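Local coordinates for DUF3992 domain-containing protein (Bacillus cereus, PDB 7A02), which forms a subunit of the disulfide-linked pili that make up endospore appendages of pathogenic bacilli, at residues V60-Y65 / V95-T100. Sequence-based numbering, arbitrary orientation.
Sequences VTIVFY and VTILGT
Thr61 and Val63 pair with Leu98 and Thr96 through the backbone, joining strands 60-66 and 94-98 as the two middle strands of the antiparallel CHEF sheet in this jellyroll beta-sandwich. Both are hydrogen-bonded pairs. Thr61 N reaches Leu98 O at 2.9 Å, nearly straight (169°), and Leu98 N returns to Thr61 O along a more bent path (146°); Val63 and Thr96 exchange two bonds of the same length, both close to straight. CA-H...O contacts fill in between, such as Ile62 CA to Thr96 O at 3.4 Å.

On the face shared by Ile62, Phe64, Val95 and Ile97, apolar packing turns toward the other sheet, where Trp27 meets Ile97 and Phe87 meets the Phe64 ring edge-to-face. Val95 CG1, anti to the backbone N (chi1 -170°), lies 3.7 Å from Ile62 CG1 and also over one face of the Phe64 ring, offset toward the rim, while Val95 CG2 sits 3.7 Å from Phe64 CD2.

Across the opposite face, Val63 CG1 lies over the Tyr65 ring within the same strand. That ring crosses the Thr96 side chain at about a right angle, presenting its edge, with CE2 3.5 Å from Thr96 OG1 and Thr96 CG2 in the ring plane.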
loop_
_atom_site.group_PDB
_atom_site.type_symbol
_atom_site.label_atom_id
_atom_site.label_comp_id
_atom_site.label_asym_id
_atom_site.label_seq_id
_atom_site.Cartn_x
_atom_site.Cartn_y
_atom_site.Cartn_z
ATOM N N VAL A 60 -31.273 -54.077 4.484
ATOM C CA VAL A 60 -29.831 -54.123 4.677
ATOM C C VAL A 60 -29.420 -52.871 5.436
ATOM O O VAL A 60 -29.864 -51.766 5.103
ATOM C CB VAL A 60 -29.086 -54.228 3.337
ATOM C CG1 VAL A 60 -27.596 -54.258 3.564
ATOM C CG2 VAL A 60 -29.527 -55.460 2.593
ATOM N N THR A 61 -28.589 -53.041 6.459
ATOM C CA THR A 61 -28.185 -51.949 7.334
ATOM C C THR A 61 -26.722 -51.606 7.100
ATOM O O THR A 61 -25.855 -52.477 7.193
ATOM C CB THR A 61 -28.402 -52.319 8.799
ATOM O OG1 THR A 61 -29.798 -52.523 9.035
ATOM C CG2 THR A 61 -27.909 -51.210 9.697
ATOM N N ILE A 62 -26.455 -50.335 6.812
ATOM C CA ILE A 62 -25.106 -49.827 6.600
ATOM C C ILE A 62 -24.743 -48.931 7.775
ATOM O O ILE A 62 -25.554 -48.103 8.208
ATOM C CB ILE A 62 -24.987 -49.080 5.260
ATOM C CG1 ILE A 62 -23.527 -48.773 4.945
ATOM C CG2 ILE A 62 -25.838 -47.830 5.231
ATOM C CD1 ILE A 62 -23.298 -48.337 3.534
ATOM N N VAL A 63 -23.544 -49.129 8.321
ATOM C CA VAL A 63 -23.089 -48.392 9.493
ATOM C C VAL A 63 -21.689 -47.855 9.236
ATOM O O VAL A 63 -20.806 -48.600 8.797
ATOM C CB VAL A 63 -23.096 -49.267 10.759
ATOM C CG1 VAL A 63 -22.705 -48.445 11.955
ATOM C CG2 VAL A 63 -24.461 -49.869 10.976
ATOM N N PHE A 64 -21.489 -46.570 9.521
ATOM C CA PHE A 64 -20.179 -45.932 9.460
ATOM C C PHE A 64 -19.606 -45.848 10.866
ATOM O O PHE A 64 -20.285 -45.392 11.788
ATOM C CB PHE A 64 -20.273 -44.527 8.866
ATOM C CG PHE A 64 -20.803 -44.483 7.465
ATOM C CD1 PHE A 64 -22.154 -44.582 7.218
ATOM C CD2 PHE A 64 -19.950 -44.314 6.398
ATOM C CE1 PHE A 64 -22.635 -44.532 5.938
ATOM C CE2 PHE A 64 -20.433 -44.262 5.119
ATOM C CZ PHE A 64 -21.775 -44.372 4.891
ATOM N N TYR A 65 -18.358 -46.274 11.029
ATOM C CA TYR A 65 -17.714 -46.344 12.332
ATOM C C TYR A 65 -16.485 -45.455 12.362
ATOM O O TYR A 65 -15.660 -45.482 11.443
ATOM C CB TYR A 65 -17.296 -47.769 12.669
ATOM C CG TYR A 65 -18.435 -48.674 13.037
ATOM C CD1 TYR A 65 -19.174 -48.453 14.181
ATOM C CD2 TYR A 65 -18.773 -49.746 12.238
ATOM C CE1 TYR A 65 -20.213 -49.275 14.520
ATOM C CE2 TYR A 65 -19.809 -50.572 12.568
ATOM C CZ TYR A 65 -20.526 -50.335 13.710
ATOM O OH TYR A 65 -21.569 -51.164 14.044
ATOM N N VAL A 95 -16.648 -48.972 7.278
ATOM C CA VAL A 95 -18.054 -49.111 6.926
ATOM C C VAL A 95 -18.399 -50.590 6.936
ATOM O O VAL A 95 -17.632 -51.414 6.430
ATOM C CB VAL A 95 -18.376 -48.491 5.553
ATOM C CG1 VAL A 95 -19.863 -48.434 5.348
ATOM C CG2 VAL A 95 -17.785 -47.114 5.437
ATOM N N THR A 96 -19.541 -50.934 7.524
ATOM C CA THR A 96 -19.979 -52.321 7.563
ATOM C C THR A 96 -21.407 -52.438 7.063
ATOM O O THR A 96 -22.223 -51.527 7.233
ATOM C CB THR A 96 -19.905 -52.927 8.966
ATOM O OG1 THR A 96 -20.934 -52.363 9.784
ATOM C CG2 THR A 96 -18.563 -52.659 9.599
ATOM N N ILE A 97 -21.699 -53.580 6.452
ATOM C CA ILE A 97 -23.040 -53.906 5.988
ATOM C C ILE A 97 -23.523 -55.171 6.679
ATOM O O ILE A 97 -22.752 -56.098 6.951
ATOM C CB ILE A 97 -23.114 -54.058 4.453
ATOM C CG1 ILE A 97 -22.221 -55.198 3.979
ATOM C CG2 ILE A 97 -22.752 -52.769 3.766
ATOM C CD1 ILE A 97 -22.417 -55.547 2.539
ATOM N N LEU A 98 -24.816 -55.184 6.987
ATOM C CA LEU A 98 -25.467 -56.295 7.669
ATOM C C LEU A 98 -26.743 -56.638 6.925
ATOM O O LEU A 98 -27.542 -55.749 6.624
ATOM C CB LEU A 98 -25.785 -55.935 9.118
ATOM C CG LEU A 98 -26.416 -57.038 9.958
ATOM C CD1 LEU A 98 -25.473 -58.200 10.084
ATOM C CD2 LEU A 98 -26.790 -56.505 11.320
ATOM N N GLY A 99 -26.945 -57.923 6.644
ATOM C CA GLY A 99 -28.126 -58.378 5.942
ATOM C C GLY A 99 -28.659 -59.671 6.527
ATOM O O GLY A 99 -28.006 -60.328 7.338
ATOM N N THR A 100 -29.865 -60.018 6.092
ATOM C CA THR A 100 -30.495 -61.265 6.488
ATOM C C THR A 100 -29.702 -62.433 5.903
ATOM O O THR A 100 -28.899 -62.273 4.982
ATOM C CB THR A 100 -31.952 -61.273 6.025
ATOM O OG1 THR A 100 -32.601 -60.088 6.496
ATOM C CG2 THR A 100 -32.708 -62.471 6.575
#